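Local coordinates for uncharacterized protein (Escherichia coli O157:H7, PDB 4ZV9) that is of unknown function but belongs to the dienelactone hydrolase family and is probably an alpha/beta-hydrolase-fold enzyme, at residues A[17-22]-A[26-31]. Sequence-based numbering, arbitrary orientation.
Sequences ITYPSP and GEVRGY
Tyr19 and Val28 face each other as a hydrogen-bonded pair of an antiparallel beta hairpin, and their side chains run side by side on the buried face of the sheet. Val28 sets CB over one face of the phenol ring, 4.0 Å from the ring centroid, a CH-pi contact that suits a compact beta-branched residue; its CG1 reaches Tyr19 OH at 3.6 Å. Tyr19 CG sits between its own backbone N and carbonyl carbon (chi1 67°), which brings the ring across Val28, CD1 lying 3.3 Å from Val28 O. Gly30 projects no side chain onto the face where the Tyr19 ring lies. The other Val28 methyl, CG2, meets Ser21 CB at 3.6 Å. Paired backbone bonds join Ile17 with Gly30, Tyr19 with Val28 and Ser21 with Gly26, whose positive phi suits glycine beside the turn. On the opposite face, with Thr18 and Pro20, Glu27 bends at chi2 (-53°), turning its carboxylate toward strand 12-21, OE2 lying 3.9 Å from Pro20 CB. Behind the buried face runs helix 100-116: Asp106 accepts Tyr19 OH through its backbone O and bonds Ser21 OG through OD1, while Phe113 packs on Ile17. Strand 12-21 forms the outer edge of the main sheet, and strand 28-35 links it to strand 71-75.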
loop_
_atom_site.group_PDB
_atom_site.type_symbol
_atom_site.label_atom_id
_atom_site.label_comp_id
_atom_site.label_asym_id
_atom_site.label_seq_id
_atom_site.Cartn_x
_atom_site.Cartn_y
_atom_site.Cartn_z
ATOM N N ILE A 17 -16.081 -2.583 -5.368
ATOM C CA ILE A 17 -16.136 -2.784 -6.797
ATOM C C ILE A 17 -15.467 -4.100 -7.109
ATOM O O ILE A 17 -14.908 -4.748 -6.218
ATOM C CB ILE A 17 -15.372 -1.685 -7.575
ATOM C CG1 ILE A 17 -13.866 -1.721 -7.261
ATOM C CG2 ILE A 17 -15.954 -0.311 -7.284
ATOM C CD1 ILE A 17 -13.032 -0.950 -8.269
ATOM N N THR A 18 -15.521 -4.491 -8.368
ATOM C CA THR A 18 -14.734 -5.631 -8.824
ATOM C C THR A 18 -13.903 -5.130 -9.998
ATOM O O THR A 18 -14.327 -4.223 -10.704
ATOM C CB THR A 18 -15.582 -6.839 -9.255
ATOM O OG1 THR A 18 -16.294 -6.530 -10.447
ATOM C CG2 THR A 18 -16.581 -7.234 -8.167
ATOM N N TYR A 19 -12.719 -5.712 -10.206
ATOM C CA TYR A 19 -11.884 -5.339 -11.347
ATOM C C TYR A 19 -11.203 -6.603 -11.872
ATOM O O TYR A 19 -11.077 -7.583 -11.136
ATOM C CB TYR A 19 -10.862 -4.271 -10.931
ATOM C CG TYR A 19 -9.828 -4.765 -9.950
ATOM C CD1 TYR A 19 -10.047 -4.705 -8.576
ATOM C CD2 TYR A 19 -8.633 -5.320 -10.396
ATOM C CE1 TYR A 19 -9.092 -5.167 -7.680
ATOM C CE2 TYR A 19 -7.682 -5.784 -9.502
ATOM C CZ TYR A 19 -7.916 -5.702 -8.150
ATOM O OH TYR A 19 -6.984 -6.190 -7.274
ATOM N N PRO A 20 -10.771 -6.597 -13.136
ATOM C CA PRO A 20 -10.166 -7.804 -13.677
ATOM C C PRO A 20 -8.700 -8.018 -13.312
ATOM O O PRO A 20 -7.899 -7.072 -13.307
ATOM C CB PRO A 20 -10.334 -7.629 -15.191
ATOM C CG PRO A 20 -10.316 -6.155 -15.394
ATOM C CD PRO A 20 -10.912 -5.540 -14.155
ATOM N N SER A 21 -8.362 -9.272 -13.032
ATOM C CA SER A 21 -6.988 -9.687 -12.752
ATOM C C SER A 21 -6.785 -10.992 -13.513
ATOM O O SER A 21 -6.844 -12.076 -12.921
ATOM C CB SER A 21 -6.777 -9.875 -11.252
ATOM O OG SER A 21 -5.445 -10.274 -10.968
ATOM N N PRO A 22 -6.542 -10.896 -14.833
ATOM C CA PRO A 22 -6.421 -12.094 -15.685
ATOM C C PRO A 22 -5.302 -13.058 -15.310
ATOM O O PRO A 22 -5.399 -14.245 -15.615
ATOM C CB PRO A 22 -6.218 -11.522 -17.100
ATOM C CG PRO A 22 -5.785 -10.112 -16.913
ATOM C CD PRO A 22 -6.296 -9.653 -15.584
ATOM N N GLY A 26 -8.895 -13.543 -11.388
ATOM C CA GLY A 26 -10.013 -13.179 -12.258
ATOM C C GLY A 26 -10.699 -11.879 -11.863
ATOM O O GLY A 26 -10.092 -10.821 -11.952
ATOM N N GLU A 27 -11.963 -11.939 -11.445
ATOM C CA GLU A 27 -12.676 -10.731 -11.045
ATOM C C GLU A 27 -12.456 -10.531 -9.562
ATOM O O GLU A 27 -13.042 -11.248 -8.769
ATOM C CB GLU A 27 -14.184 -10.827 -11.313
ATOM C CG GLU A 27 -14.614 -10.806 -12.775
ATOM C CD GLU A 27 -14.060 -9.613 -13.539
ATOM O OE1 GLU A 27 -14.235 -8.463 -13.090
ATOM O OE2 GLU A 27 -13.445 -9.826 -14.596
ATOM N N VAL A 28 -11.671 -9.517 -9.205
ATOM C CA VAL A 28 -11.280 -9.275 -7.830
ATOM C C VAL A 28 -12.054 -8.111 -7.190
ATOM O O VAL A 28 -12.201 -7.045 -7.779
ATOM C CB VAL A 28 -9.784 -8.953 -7.750
ATOM C CG1 VAL A 28 -9.340 -8.719 -6.312
ATOM C CG2 VAL A 28 -8.967 -10.083 -8.373
ATOM N N ARG A 29 -12.511 -8.333 -5.964
ATOM C CA ARG A 29 -13.238 -7.324 -5.203
ATOM C C ARG A 29 -12.254 -6.360 -4.555
ATOM O O ARG A 29 -11.196 -6.777 -4.071
ATOM C CB ARG A 29 -14.043 -8.037 -4.129
ATOM C CG ARG A 29 -14.669 -7.175 -3.041
ATOM C CD ARG A 29 -15.479 -8.072 -2.112
ATOM N NE ARG A 29 -15.888 -7.437 -0.859
ATOM C CZ ARG A 29 -17.070 -6.851 -0.649
ATOM N NH1 ARG A 29 -17.972 -6.758 -1.611
ATOM N NH2 ARG A 29 -17.340 -6.333 0.540
ATOM N N GLY A 30 -12.606 -5.082 -4.538
ATOM C CA GLY A 30 -11.799 -4.058 -3.904
ATOM C C GLY A 30 -12.654 -2.947 -3.306
ATOM O O GLY A 30 -13.791 -2.736 -3.731
ATOM N N TYR A 31 -12.108 -2.273 -2.302
ATOM C CA TYR A 31 -12.741 -1.136 -1.656
ATOM C C TYR A 31 -12.193 0.129 -2.312
ATOM O O TYR A 31 -10.986 0.432 -2.207
ATOM C CB TYR A 31 -12.413 -1.179 -0.170
ATOM C CG TYR A 31 -13.087 -0.141 0.712
ATOM C CD1 TYR A 31 -14.470 -0.092 0.845
ATOM C CD2 TYR A 31 -12.325 0.725 1.492
ATOM C CE1 TYR A 31 -15.068 0.810 1.717
ATOM C CE2 TYR A 31 -12.919 1.622 2.365
ATOM C CZ TYR A 31 -14.273 1.685 2.456
ATOM O OH TYR A 31 -14.845 2.597 3.324
#